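Angiopoietin-related protein 3 (Homo sapiens, PDB 6EUA) raises plasma triglycerides by inhibiting lipoprotein lipase, and through its fibrinogen-like domain, the part described here, mediates endothelial cell adhesion. Local coordinates at residues 12-17 with 46-51; 85-90 with 116-121; 94-99 with 216-221. One frame throughout, in Å; residues are numbered along the deposited sequence.

All three contacts lie in the fibrinogen C-terminal domain and reach the same antiparallel sheet. Nearest the N terminus, interaction 1 closes a loop of 28 residues and sets helix 13-18 against strand 47-55. It is complete before the others begin. Interaction 2 then packs helix 84-91 on the end of strand 109-118. Interaction 3 crosses it: residues 94-99 lie between the two segments of interaction 2, but their partner, 216-221, comes from the C-terminal end. Strand 213-220 runs between strands 96-104 and 47-55, with Thr-50 N 2.7 Å from Ile-218 O. Interactions 1 and 3 have centres about 10 Å apart.

Interaction 1: residues 12-17 with 46-51; sequences ECTTIY and GSPWTL
Tyr-17 and Pro-48 meet at about a right angle. Tyr-17 CB lies 3.6 Å from Pro-48 CG, and Pro-48 CD sits over one face of the phenol ring, offset toward its rim. With CG anti to the backbone N (chi1 -176°), the phenol reaches toward Gly-46, just before the start of the strand. This brings Tyr-17 OH to 3.0 Å from Gly-46 O. The same proline ring also touches Thr-14 with its CG, 3.7 Å from Thr-14 CA.

One turn back, Cys-13 faces Thr-50. Its SG lies 3.3 Å from Thr-50 OG1, a buried hydroxyl with no polar partner in the model. SG also forms the disulfide to Cys-41 on strand 37-44. The short helix is thus bonded covalently to one strand and packed on the next, 47-51, at the N-terminal side of the fibrinogen C-terminal domain. The helix and strand segments run at 142° to each other, their axes 7.3 Å apart at the closest.

Glu-12 is the N-cap of this helix. Its chain bends at chi2 and folds back over the first turn. OE2 accepts from Thr-14 N from above the carboxylate plane, in a nearly straight bond. OE1 takes Thr-15 N on its syn side at 3.0 Å. Two bonds thus hold the carboxylate over the helix start, whose dipole would probably favour its negative charge. A water close to Thr-14 OG1 bridges helix and strand: it donates to Glu-12 OE2 and weakly to Pro-48 O.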
ATOM      1  N   GLU A  12       6.206 -17.566   7.436  1.00 28.12           N
ATOM      2  CA  GLU A  12       4.928 -16.853   7.390  1.00 29.75           C
ATOM      3  C   GLU A  12       4.994 -15.676   8.368  1.00 31.24           C
ATOM      4  O   GLU A  12       6.069 -15.312   8.839  1.00 29.15           O
ATOM      5  CB  GLU A  12       3.745 -17.801   7.660  1.00 39.65           C
ATOM      6  CG  GLU A  12       3.868 -18.643   8.921  1.00 50.40           C
ATOM      7  CD  GLU A  12       3.619 -17.832  10.169  1.00 58.38           C
ATOM      8  OE1 GLU A  12       4.607 -17.602  10.883  1.00 66.18           O
ATOM      9  OE2 GLU A  12       2.464 -17.422  10.430  1.00 58.90           O
ATOM     10  N   CYS A  13       3.823 -15.087   8.658  1.00 30.79           N
ATOM     11  CA  CYS A  13       3.777 -13.781   9.304  1.00 31.55           C
ATOM     12  C   CYS A  13       4.202 -13.836  10.775  1.00 37.92           C
ATOM     13  O   CYS A  13       4.753 -12.855  11.293  1.00 35.84           O
ATOM     14  CB  CYS A  13       2.375 -13.187   9.164  1.00 25.14           C
ATOM     15  SG  CYS A  13       1.979 -12.616   7.462  1.00 33.06           S
ATOM     16  N   THR A  14       3.936 -14.946  11.467  1.00 29.01           N
ATOM     17  CA  THR A  14       4.321 -15.043  12.870  1.00 33.74           C
ATOM     18  C   THR A  14       5.833 -14.974  13.018  1.00 37.70           C
ATOM     19  O   THR A  14       6.353 -14.326  13.941  1.00 36.54           O
ATOM     20  CB  THR A  14       3.777 -16.340  13.473  1.00 36.45           C
ATOM     21  OG1 THR A  14       2.351 -16.279  13.505  1.00 43.08           O
ATOM     22  CG2 THR A  14       4.319 -16.586  14.885  1.00 31.63           C
ATOM     23  N   THR A  15       6.567 -15.623  12.110  1.00 29.32           N
ATOM     24  CA  THR A  15       8.017 -15.547  12.200  1.00 33.06           C
ATOM     25  C   THR A  15       8.524 -14.185  11.720  1.00 34.16           C
ATOM     26  O   THR A  15       9.573 -13.709  12.160  1.00 30.28           O
ATOM     27  CB  THR A  15       8.648 -16.670  11.395  1.00 42.84           C
ATOM     28  OG1 THR A  15       8.840 -16.249  10.053  1.00 57.03           O
ATOM     29  CG2 THR A  15       7.739 -17.901  11.370  1.00 37.23           C
ATOM     30  N   ILE A  16       7.804 -13.542  10.802  1.00 28.29           N
ATOM     31  CA  ILE A  16       8.133 -12.162  10.463  1.00 30.01           C
ATOM     32  C   ILE A  16       7.997 -11.275  11.694  1.00 29.63           C
ATOM     33  O   ILE A  16       8.889 -10.475  12.000  1.00 27.89           O
ATOM     34  CB  ILE A  16       7.251 -11.677   9.294  1.00 36.40           C
ATOM     35  CG1 ILE A  16       7.788 -12.243   7.987  1.00 32.48           C
ATOM     36  CG2 ILE A  16       7.199 -10.152   9.246  1.00 34.10           C
ATOM     37  CD1 ILE A  16       6.899 -12.041   6.829  1.00 37.56           C
ATOM     38  N   TYR A  17       6.882 -11.409  12.425  1.00 26.77           N
ATOM     39  CA  TYR A  17       6.699 -10.650  13.656  1.00 27.53           C
ATOM     40  C   TYR A  17       7.798 -10.964  14.660  1.00 29.93           C
ATOM     41  O   TYR A  17       8.461 -10.055  15.172  1.00 31.60           O
ATOM     42  CB  TYR A  17       5.314 -10.931  14.243  1.00 27.39           C
ATOM     43  CG  TYR A  17       4.991 -10.121  15.474  1.00 36.12           C
ATOM     44  CD1 TYR A  17       5.354 -10.580  16.731  1.00 35.82           C
ATOM     45  CD2 TYR A  17       4.310  -8.902  15.386  1.00 40.11           C
ATOM     46  CE1 TYR A  17       5.061  -9.858  17.861  1.00 42.35           C
ATOM     47  CE2 TYR A  17       4.012  -8.167  16.528  1.00 37.73           C
ATOM     48  CZ  TYR A  17       4.389  -8.661  17.762  1.00 44.71           C
ATOM     49  OH  TYR A  17       4.109  -7.950  18.903  1.00 49.15           O
ATOM     50  N   GLY A  46      -1.236  -6.744  18.949  1.00 34.35           N
ATOM     51  CA  GLY A  46       0.050  -7.312  19.301  1.00 41.87           C
ATOM     52  C   GLY A  46       0.306  -8.737  18.848  1.00 42.15           C
ATOM     53  O   GLY A  46       1.391  -9.266  19.128  1.00 42.68           O
ATOM     54  N   SER A  47      -0.649  -9.379  18.172  1.00 37.29           N
ATOM     55  CA  SER A  47      -0.500 -10.730  17.632  1.00 37.19           C
ATOM     56  C   SER A  47      -0.542 -10.719  16.109  1.00 30.63           C
ATOM     57  O   SER A  47      -1.468 -10.136  15.529  1.00 32.52           O
ATOM     58  CB  SER A  47      -1.625 -11.648  18.169  1.00 47.25           C
ATOM     59  OG  SER A  47      -1.459 -11.947  19.544  1.00 50.42           O
ATOM     60  N   PRO A  48       0.386 -11.393  15.424  1.00 30.56           N
ATOM     61  CA  PRO A  48       0.393 -11.378  13.961  1.00 26.05           C
ATOM     62  C   PRO A  48      -0.528 -12.419  13.339  1.00 29.58           C
ATOM     63  O   PRO A  48      -0.688 -13.529  13.847  1.00 30.57           O
ATOM     64  CB  PRO A  48       1.850 -11.719  13.635  1.00 30.64           C
ATOM     65  CG  PRO A  48       2.213 -12.682  14.731  1.00 33.34           C
ATOM     66  CD  PRO A  48       1.499 -12.195  15.964  1.00 30.32           C
ATOM     67  N   TRP A  49      -1.117 -12.039  12.198  1.00 25.32           N
ATOM     68  CA  TRP A  49      -1.942 -12.906  11.362  1.00 27.53           C
ATOM     69  C   TRP A  49      -1.463 -12.807   9.919  1.00 30.87           C
ATOM     70  O   TRP A  49      -0.947 -11.764   9.503  1.00 27.66           O
ATOM     71  CB  TRP A  49      -3.455 -12.510  11.418  1.00 24.31           C
ATOM     72  CG  TRP A  49      -4.085 -12.568  12.797  1.00 26.76           C
ATOM     73  CD1 TRP A  49      -3.954 -11.643  13.799  1.00 32.35           C
ATOM     74  CD2 TRP A  49      -4.918 -13.615  13.327  1.00 27.75           C
ATOM     75  NE1 TRP A  49      -4.649 -12.049  14.918  1.00 31.96           N
ATOM     76  CE2 TRP A  49      -5.260 -13.248  14.654  1.00 34.77           C
ATOM     77  CE3 TRP A  49      -5.408 -14.822  12.812  1.00 33.96           C
ATOM     78  CZ2 TRP A  49      -6.082 -14.047  15.473  1.00 31.93           C
ATOM     79  CZ3 TRP A  49      -6.228 -15.611  13.621  1.00 35.43           C
ATOM     80  CH2 TRP A  49      -6.548 -15.221  14.945  1.00 32.23           C
ATOM     81  N   THR A  50      -1.648 -13.887   9.145  1.00 23.58           N
ATOM     82  CA  THR A  50      -1.562 -13.802   7.687  1.00 25.55           C
ATOM     83  C   THR A  50      -2.957 -13.492   7.147  1.00 26.40           C
ATOM     84  O   THR A  50      -3.899 -14.253   7.386  1.00 25.85           O
ATOM     85  CB  THR A  50      -1.031 -15.101   7.061  1.00 27.02           C
ATOM     86  OG1 THR A  50       0.271 -15.406   7.579  1.00 28.01           O
ATOM     87  CG2 THR A  50      -0.944 -14.967   5.528  1.00 24.26           C
ATOM     88  N   LEU A  51      -3.105 -12.375   6.440  1.00 24.87           N
ATOM     89  CA  LEU A  51      -4.396 -12.038   5.841  1.00 22.77           C
ATOM     90  C   LEU A  51      -4.581 -12.847   4.560  1.00 27.88           C
ATOM     91  O   LEU A  51      -3.772 -12.730   3.637  1.00 24.71           O
ATOM     92  CB  LEU A  51      -4.474 -10.541   5.541  1.00 20.18           C
ATOM     93  CG  LEU A  51      -5.746  -9.928   4.948  1.00 25.10           C
ATOM     94  CD1 LEU A  51      -6.973 -10.178   5.851  1.00 21.57           C
ATOM     95  CD2 LEU A  51      -5.550  -8.438   4.754  1.00 23.74           C
TER
HETATM   96  O   HOH W   1       0.629 -15.278  12.056  1.00 33.19           O

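Interaction 2: residues 85-90 with 116-121; sequences EKIYSI and FYLGNH
Tyr-88 has CG anti to the backbone N (chi1 -177°), which swings its ring off the helix and across the chain at Leu-118 to Asn-120. The same trans first torsion in Leu-118 (chi1 -176°) carries CD2 to the helix. Asn-120 lies alongside the phenol, pointing the same way. Its CA makes a CH-pi contact over one ring face, 3.9 Å from the centroid, and its CB is 3.7 Å from Tyr-88 CZ. The carbonyl of Leu-118 meets the ring at its edge, in plane, with O 3.4 Å from Tyr-88 CE1. A water donates to Leu-118 O and also bonds Tyr-88 OH. Deeper in, the side chains of Ile-87 and Leu-118 cross at about a right angle, with Ile-87 CG2 3.9 Å from Leu-118 CD2. Replacing Tyr-88 with an alanine would probably leave the CA and CB of Asn-120 without their aromatic cover and the water without its hydroxyl partner. This is helix-on-sheet packing in the fibrinogen C-terminal domain: helix 84-91 sits against the end of strand 109-118 and the loop that follows.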
ATOM      1  N   GLU A  85      -3.801 -22.792  -2.988  1.00 25.78           N
ATOM      2  CA  GLU A  85      -2.499 -23.441  -2.959  0.56 26.46           C
ATOM      3  C   GLU A  85      -1.544 -22.707  -2.024  1.00 27.60           C
ATOM      4  O   GLU A  85      -0.794 -23.337  -1.267  1.00 31.66           O
ATOM      5  CB  GLU A  85      -1.929 -23.542  -4.373  0.56 28.42           C
ATOM      6  CG  GLU A  85      -1.646 -24.981  -4.807  0.56 34.82           C
ATOM      7  CD  GLU A  85      -1.391 -25.926  -3.627  0.56 41.04           C
ATOM      8  OE1 GLU A  85      -0.382 -25.727  -2.898  0.56 44.77           O
ATOM      9  OE2 GLU A  85      -2.200 -26.868  -3.436  0.56 30.65           O
ATOM     10  N   LYS A  86      -1.583 -21.382  -2.030  1.00 24.52           N
ATOM     11  CA  LYS A  86      -0.718 -20.637  -1.125  1.00 27.32           C
ATOM     12  C   LYS A  86      -1.164 -20.789   0.329  1.00 33.21           C
ATOM     13  O   LYS A  86      -0.322 -20.948   1.224  1.00 23.60           O
ATOM     14  CB  LYS A  86      -0.674 -19.174  -1.549  1.00 29.27           C
ATOM     15  CG  LYS A  86       0.186 -18.949  -2.794  1.00 23.86           C
ATOM     16  CD  LYS A  86       0.234 -17.475  -3.158  1.00 27.73           C
ATOM     17  CE  LYS A  86       1.016 -17.239  -4.439  1.00 32.27           C
ATOM     18  NZ  LYS A  86       0.489 -18.050  -5.539  1.00 39.13           N
ATOM     19  N   ILE A  87      -2.480 -20.787   0.584  1.00 29.58           N
ATOM     20  CA  ILE A  87      -2.960 -20.974   1.956  1.00 31.48           C
ATOM     21  C   ILE A  87      -2.542 -22.339   2.476  1.00 23.94           C
ATOM     22  O   ILE A  87      -2.091 -22.473   3.622  1.00 29.21           O
ATOM     23  CB  ILE A  87      -4.488 -20.792   2.047  1.00 22.72           C
ATOM     24  CG1 ILE A  87      -4.871 -19.360   1.730  1.00 25.60           C
ATOM     25  CG2 ILE A  87      -4.993 -21.160   3.444  1.00 25.89           C
ATOM     26  CD1 ILE A  87      -6.209 -19.258   1.029  1.00 24.39           C
ATOM     27  N   TYR A  88      -2.690 -23.380   1.643  1.00 24.92           N
ATOM     28  CA  TYR A  88      -2.315 -24.718   2.081  1.00 26.24           C
ATOM     29  C   TYR A  88      -0.814 -24.811   2.307  1.00 27.64           C
ATOM     30  O   TYR A  88      -0.375 -25.505   3.233  1.00 27.51           O
ATOM     31  CB  TYR A  88      -2.785 -25.790   1.079  1.00 27.52           C
ATOM     32  CG  TYR A  88      -2.457 -27.191   1.553  1.00 40.55           C
ATOM     33  CD1 TYR A  88      -3.223 -27.804   2.535  1.00 42.37           C
ATOM     34  CD2 TYR A  88      -1.354 -27.882   1.055  1.00 42.92           C
ATOM     35  CE1 TYR A  88      -2.914 -29.069   3.007  1.00 44.63           C
ATOM     36  CE2 TYR A  88      -1.035 -29.159   1.520  1.00 44.41           C
ATOM     37  CZ  TYR A  88      -1.825 -29.745   2.498  1.00 50.48           C
ATOM     38  OH  TYR A  88      -1.536 -31.007   2.977  1.00 56.85           O
ATOM     39  N   SER A  89      -0.017 -24.099   1.495  1.00 26.37           N
ATOM     40  CA  SER A  89       1.428 -24.065   1.715  1.00 29.41           C
ATOM     41  C   SER A  89       1.758 -23.550   3.110  1.00 26.33           C
ATOM     42  O   SER A  89       2.711 -24.011   3.751  1.00 28.73           O
ATOM     43  CB  SER A  89       2.099 -23.184   0.663  1.00 26.61           C
ATOM     44  OG  SER A  89       2.256 -23.890  -0.542  1.00 44.23           O
ATOM     45  N   ILE A  90       0.993 -22.581   3.590  1.00 25.05           N
ATOM     46  CA  ILE A  90       1.199 -22.093   4.945  1.00 28.25           C
ATOM     47  C   ILE A  90       0.741 -23.136   5.962  1.00 32.18           C
ATOM     48  O   ILE A  90       1.494 -23.521   6.864  1.00 26.23           O
ATOM     49  CB  ILE A  90       0.475 -20.747   5.132  1.00 25.99           C
ATOM     50  CG1 ILE A  90       1.076 -19.710   4.169  1.00 29.51           C
ATOM     51  CG2 ILE A  90       0.524 -20.304   6.592  1.00 23.32           C
ATOM     52  CD1 ILE A  90       0.243 -18.439   4.004  1.00 25.30           C
ATOM     53  N   PHE A 116      -8.993 -24.763  12.972  1.00 29.53           N
ATOM     54  CA  PHE A 116      -9.276 -25.463  11.726  1.00 36.39           C
ATOM     55  C   PHE A 116      -8.104 -26.314  11.266  1.00 43.29           C
ATOM     56  O   PHE A 116      -6.964 -26.174  11.723  1.00 41.21           O
ATOM     57  CB  PHE A 116      -9.704 -24.511  10.588  1.00 31.27           C
ATOM     58  CG  PHE A 116      -8.581 -23.730   9.969  1.00 38.67           C
ATOM     59  CD1 PHE A 116      -8.182 -22.514  10.511  1.00 37.80           C
ATOM     60  CD2 PHE A 116      -7.948 -24.186   8.821  1.00 37.30           C
ATOM     61  CE1 PHE A 116      -7.151 -21.784   9.928  1.00 39.58           C
ATOM     62  CE2 PHE A 116      -6.914 -23.463   8.239  1.00 31.70           C
ATOM     63  CZ  PHE A 116      -6.512 -22.270   8.782  1.00 27.82           C
ATOM     64  N   TYR A 117      -8.458 -27.242  10.371  1.00 39.35           N
ATOM     65  CA  TYR A 117      -7.559 -28.087   9.602  1.00 43.98           C
ATOM     66  C   TYR A 117      -7.951 -27.963   8.140  1.00 39.61           C
ATOM     67  O   TYR A 117      -9.118 -27.733   7.820  1.00 32.52           O
ATOM     68  CB  TYR A 117      -7.640 -29.556  10.044  1.00 41.78           C
ATOM     69  CG  TYR A 117      -7.064 -29.792  11.413  1.00 39.14           C
ATOM     70  CD1 TYR A 117      -7.853 -29.687  12.554  1.00 41.66           C
ATOM     71  CD2 TYR A 117      -5.722 -30.086  11.570  1.00 42.04           C
ATOM     72  CE1 TYR A 117      -7.315 -29.901  13.816  1.00 42.16           C
ATOM     73  CE2 TYR A 117      -5.183 -30.298  12.812  1.00 45.44           C
ATOM     74  CZ  TYR A 117      -5.975 -30.208  13.933  1.00 43.70           C
ATOM     75  OH  TYR A 117      -5.408 -30.424  15.170  1.00 47.51           O
ATOM     76  N   LEU A 118      -6.971 -28.097   7.253  1.00 30.31           N
ATOM     77  CA  LEU A 118      -7.198 -27.877   5.831  1.00 35.90           C
ATOM     78  C   LEU A 118      -6.559 -29.003   5.033  1.00 40.63           C
ATOM     79  O   LEU A 118      -5.390 -29.325   5.257  1.00 40.64           O
ATOM     80  CB  LEU A 118      -6.618 -26.537   5.394  1.00 28.03           C
ATOM     81  CG  LEU A 118      -6.858 -26.096   3.950  1.00 34.64           C
ATOM     82  CD1 LEU A 118      -8.363 -25.794   3.687  1.00 27.43           C
ATOM     83  CD2 LEU A 118      -5.991 -24.891   3.646  1.00 29.78           C
ATOM     84  N   GLY A 119      -7.332 -29.607   4.104  1.00 42.38           N
ATOM     85  CA  GLY A 119      -6.801 -30.633   3.224  1.00 39.42           C
ATOM     86  C   GLY A 119      -6.222 -30.032   1.945  1.00 40.62           C
ATOM     87  O   GLY A 119      -6.419 -28.864   1.641  1.00 37.41           O
ATOM     88  N   ASN A 120      -5.511 -30.866   1.195  0.65 44.42           N
ATOM     89  CA  ASN A 120      -4.842 -30.408  -0.014  0.65 42.62           C
ATOM     90  C   ASN A 120      -5.830 -30.343  -1.179  0.65 41.70           C
ATOM     91  O   ASN A 120      -7.032 -30.600  -1.032  0.65 39.36           O
ATOM     92  CB  ASN A 120      -3.672 -31.327  -0.346  0.65 44.74           C
ATOM     93  CG  ASN A 120      -4.065 -32.788  -0.327  0.65 45.94           C
ATOM     94  OD1 ASN A 120      -5.187 -33.145  -0.683  0.65 44.22           O
ATOM     95  ND2 ASN A 120      -3.150 -33.639   0.104  0.65 54.17           N
ATOM     96  N   HIS A 121      -5.306 -30.011  -2.365  1.00 37.47           N
ATOM     97  CA  HIS A 121      -6.161 -29.900  -3.545  1.00 39.90           C
ATOM     98  C   HIS A 121      -6.851 -31.223  -3.868  1.00 43.75           C
ATOM     99  O   HIS A 121      -7.952 -31.224  -4.434  1.00 46.35           O
ATOM    100  CB  HIS A 121      -5.350 -29.419  -4.755  1.00 44.34           C
ATOM    101  CG  HIS A 121      -4.394 -30.441  -5.287  1.00 55.60           C
ATOM    102  ND1 HIS A 121      -3.106 -30.574  -4.816  1.00 59.01           N
ATOM    103  CD2 HIS A 121      -4.545 -31.390  -6.241  1.00 59.32           C
ATOM    104  CE1 HIS A 121      -2.499 -31.553  -5.464  1.00 58.96           C
ATOM    105  NE2 HIS A 121      -3.351 -32.065  -6.334  1.00 61.06           N
TER
HETATM  106  O   HOH W   2      -3.590 -31.608   5.354  1.00 39.49           O

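Interaction 3: residues 94-99 with 216-221; sequences SNYVLR and MLIHPT
Tyr-96 and Pro-220 form a non-hydrogen-bonded antiparallel pair whose side chains diverge from the backbone, yet the Tyr-96 ring has one face against the proline. Pro-220 CA sits over the ring centre in a CH-pi contact, 3.5 Å from the centroid and 3° off the normal. Next to them, the antiparallel strands join by paired backbone bonds at Val-97 with His-219 and Arg-99 with Leu-217. Arg-99 N to Leu-217 O is short, 2.7 Å, and almost straight. Val-97 and His-219 share one face of the sheet; the valine CB lies over the imidazole, 4.0 Å from the centroid. His-219 has CG between its backbone N and carbonyl carbon (chi1 75°), which turns the ring back along its own strand, where ND1 donates to Pro-220 O. Trp-49 meets this ring edge-to-face. On the other face, Leu-98 CD1 packs on Ile-218 CG2 at 3.9 Å. Beyond Pro-220, Asn-95 O accepts two bonds from Thr-221: the backbone N in the carbonyl plane and OG1 from above it. Backbone bonds thus set the register, and the Tyr-96 ring adds apolar CH-pi packing at the pair between them.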
ATOM      1  N   SER A  94      -0.930 -28.670   9.801  1.00 40.37           N
ATOM      2  CA  SER A  94      -0.941 -28.068  11.124  1.00 37.29           C
ATOM      3  C   SER A  94      -2.343 -27.615  11.518  1.00 38.30           C
ATOM      4  O   SER A  94      -3.188 -27.295  10.672  1.00 36.13           O
ATOM      5  CB  SER A  94       0.031 -26.881  11.181  1.00 38.94           C
ATOM      6  OG  SER A  94       1.365 -27.290  10.918  1.00 48.04           O
ATOM      7  N   ASN A  95      -2.590 -27.604  12.823  1.00 31.68           N
ATOM      8  CA  ASN A  95      -3.796 -26.978  13.358  1.00 33.31           C
ATOM      9  C   ASN A  95      -3.558 -25.463  13.392  1.00 35.78           C
ATOM     10  O   ASN A  95      -2.600 -25.000  14.017  1.00 44.01           O
ATOM     11  CB  ASN A  95      -4.095 -27.549  14.749  1.00 34.48           C
ATOM     12  CG  ASN A  95      -5.318 -26.932  15.414  1.00 34.08           C
ATOM     13  OD1 ASN A  95      -6.300 -26.579  14.747  1.00 39.68           O
ATOM     14  ND2 ASN A  95      -5.278 -26.835  16.729  1.00 33.79           N
ATOM     15  N   TYR A  96      -4.377 -24.700  12.673  1.00 28.27           N
ATOM     16  CA  TYR A  96      -4.254 -23.248  12.605  1.00 26.93           C
ATOM     17  C   TYR A  96      -5.520 -22.601  13.161  1.00 33.01           C
ATOM     18  O   TYR A  96      -6.557 -23.248  13.348  1.00 31.18           O
ATOM     19  CB  TYR A  96      -4.026 -22.756  11.161  1.00 30.11           C
ATOM     20  CG  TYR A  96      -2.603 -22.357  10.799  1.00 26.89           C
ATOM     21  CD1 TYR A  96      -1.577 -23.280  10.850  1.00 26.23           C
ATOM     22  CD2 TYR A  96      -2.301 -21.059  10.376  1.00 28.70           C
ATOM     23  CE1 TYR A  96      -0.286 -22.933  10.506  1.00 29.51           C
ATOM     24  CE2 TYR A  96      -1.001 -20.694  10.016  1.00 25.13           C
ATOM     25  CZ  TYR A  96       0.005 -21.652  10.092  1.00 35.10           C
ATOM     26  OH  TYR A  96       1.310 -21.343   9.760  1.00 44.18           O
ATOM     27  N   VAL A  97      -5.431 -21.293  13.389  1.00 29.86           N
ATOM     28  CA  VAL A  97      -6.521 -20.486  13.934  1.00 30.71           C
ATOM     29  C   VAL A  97      -7.006 -19.558  12.833  1.00 32.17           C
ATOM     30  O   VAL A  97      -6.198 -18.855  12.212  1.00 33.81           O
ATOM     31  CB  VAL A  97      -6.052 -19.681  15.162  1.00 36.95           C
ATOM     32  CG1 VAL A  97      -7.140 -18.702  15.642  1.00 31.55           C
ATOM     33  CG2 VAL A  97      -5.593 -20.624  16.273  1.00 27.93           C
ATOM     34  N   LEU A  98      -8.313 -19.551  12.585  1.00 25.60           N
ATOM     35  CA  LEU A  98      -8.904 -18.657  11.596  1.00 25.92           C
ATOM     36  C   LEU A  98      -9.717 -17.580  12.293  1.00 32.35           C
ATOM     37  O   LEU A  98     -10.574 -17.889  13.127  1.00 30.49           O
ATOM     38  CB  LEU A  98      -9.791 -19.423  10.607  1.00 29.52           C
ATOM     39  CG  LEU A  98     -10.698 -18.563   9.701  1.00 28.76           C
ATOM     40  CD1 LEU A  98      -9.921 -17.961   8.542  1.00 27.87           C
ATOM     41  CD2 LEU A  98     -11.910 -19.350   9.179  1.00 27.04           C
ATOM     42  N   ARG A  99      -9.461 -16.320  11.941  1.00 28.12           N
ATOM     43  CA  ARG A  99     -10.238 -15.201  12.454  1.00 27.89           C
ATOM     44  C   ARG A  99     -10.995 -14.560  11.306  1.00 33.32           C
ATOM     45  O   ARG A  99     -10.419 -14.293  10.246  1.00 36.64           O
ATOM     46  CB  ARG A  99      -9.355 -14.169  13.154  1.00 31.09           C
ATOM     47  CG  ARG A  99     -10.079 -12.875  13.549  1.00 31.37           C
ATOM     48  CD  ARG A  99      -9.210 -12.039  14.465  1.00 35.01           C
ATOM     49  NE  ARG A  99      -9.789 -10.716  14.671  1.00 40.98           N
ATOM     50  CZ  ARG A  99     -10.235 -10.281  15.839  1.00 39.81           C
ATOM     51  NH1 ARG A  99     -10.161 -11.076  16.897  1.00 40.42           N
ATOM     52  NH2 ARG A  99     -10.767  -9.066  15.943  1.00 41.38           N
ATOM     53  N   MET A 216     -10.372 -12.274   6.336  1.00 25.88           N
ATOM     54  CA  MET A 216     -10.100 -13.613   6.841  1.00 23.79           C
ATOM     55  C   MET A 216      -8.614 -13.707   7.151  1.00 30.95           C
ATOM     56  O   MET A 216      -7.779 -13.391   6.295  1.00 24.43           O
ATOM     57  CB  MET A 216     -10.532 -14.680   5.829  1.00 24.01           C
ATOM     58  CG  MET A 216     -11.981 -14.477   5.351  1.00 28.60           C
ATOM     59  SD  MET A 216     -12.571 -15.788   4.258  1.00 36.52           S
ATOM     60  CE  MET A 216     -12.479 -17.173   5.384  1.00 25.04           C
ATOM     61  N   LEU A 217      -8.287 -14.129   8.379  1.00 28.13           N
ATOM     62  CA  LEU A 217      -6.923 -14.094   8.892  1.00 27.39           C
ATOM     63  C   LEU A 217      -6.563 -15.412   9.567  1.00 32.83           C
ATOM     64  O   LEU A 217      -7.370 -15.963  10.315  1.00 25.85           O
ATOM     65  CB  LEU A 217      -6.749 -12.951   9.904  1.00 25.93           C
ATOM     66  CG  LEU A 217      -6.973 -11.554   9.315  1.00 26.12           C
ATOM     67  CD1 LEU A 217      -8.118 -10.850  10.023  1.00 37.48           C
ATOM     68  CD2 LEU A 217      -5.685 -10.743   9.367  1.00 29.25           C
ATOM     69  N   ILE A 218      -5.329 -15.888   9.360  1.00 29.78           N
ATOM     70  CA  ILE A 218      -4.889 -17.140   9.976  1.00 33.07           C
ATOM     71  C   ILE A 218      -3.562 -16.951  10.700  1.00 30.58           C
ATOM     72  O   ILE A 218      -2.769 -16.061  10.372  1.00 28.64           O
ATOM     73  CB  ILE A 218      -4.764 -18.293   8.951  1.00 26.80           C
ATOM     74  CG1 ILE A 218      -3.567 -18.071   8.014  1.00 24.75           C
ATOM     75  CG2 ILE A 218      -6.063 -18.457   8.168  1.00 24.83           C
ATOM     76  CD1 ILE A 218      -3.422 -19.178   6.959  1.00 24.77           C
ATOM     77  N   HIS A 219      -3.325 -17.808  11.695  1.00 29.19           N
ATOM     78  CA  HIS A 219      -2.013 -17.910  12.327  1.00 29.38           C
ATOM     79  C   HIS A 219      -1.883 -19.287  12.967  1.00 35.56           C
ATOM     80  O   HIS A 219      -2.900 -19.907  13.299  1.00 31.47           O
ATOM     81  CB  HIS A 219      -1.789 -16.780  13.352  1.00 30.85           C
ATOM     82  CG  HIS A 219      -2.526 -16.937  14.650  1.00 40.73           C
ATOM     83  ND1 HIS A 219      -2.240 -17.927  15.566  1.00 43.17           N
ATOM     84  CD2 HIS A 219      -3.499 -16.180  15.213  1.00 40.28           C
ATOM     85  CE1 HIS A 219      -3.026 -17.791  16.621  1.00 43.98           C
ATOM     86  NE2 HIS A 219      -3.802 -16.741  16.429  1.00 42.94           N
ATOM     87  N   PRO A 220      -0.666 -19.815  13.096  1.00 37.28           N
ATOM     88  CA  PRO A 220      -0.499 -21.140  13.705  1.00 38.36           C
ATOM     89  C   PRO A 220      -0.971 -21.184  15.145  1.00 43.75           C
ATOM     90  O   PRO A 220      -0.967 -20.178  15.860  1.00 37.20           O
ATOM     91  CB  PRO A 220       1.014 -21.389  13.620  1.00 38.04           C
ATOM     92  CG  PRO A 220       1.620 -20.049  13.430  1.00 35.12           C
ATOM     93  CD  PRO A 220       0.616 -19.261  12.631  1.00 37.02           C
ATOM     94  N   THR A 221      -1.376 -22.386  15.568  1.00 45.03           N
ATOM     95  CA  THR A 221      -1.745 -22.602  16.964  1.00 54.17           C
ATOM     96  C   THR A 221      -0.532 -22.493  17.877  1.00 64.79           C
ATOM     97  O   THR A 221      -0.603 -21.870  18.944  1.00 71.10           O
ATOM     98  CB  THR A 221      -2.414 -23.962  17.122  1.00 50.39           C
ATOM     99  OG1 THR A 221      -3.765 -23.870  16.663  1.00 55.92           O
ATOM    100  CG2 THR A 221      -2.413 -24.384  18.572  1.00 61.73           C
TER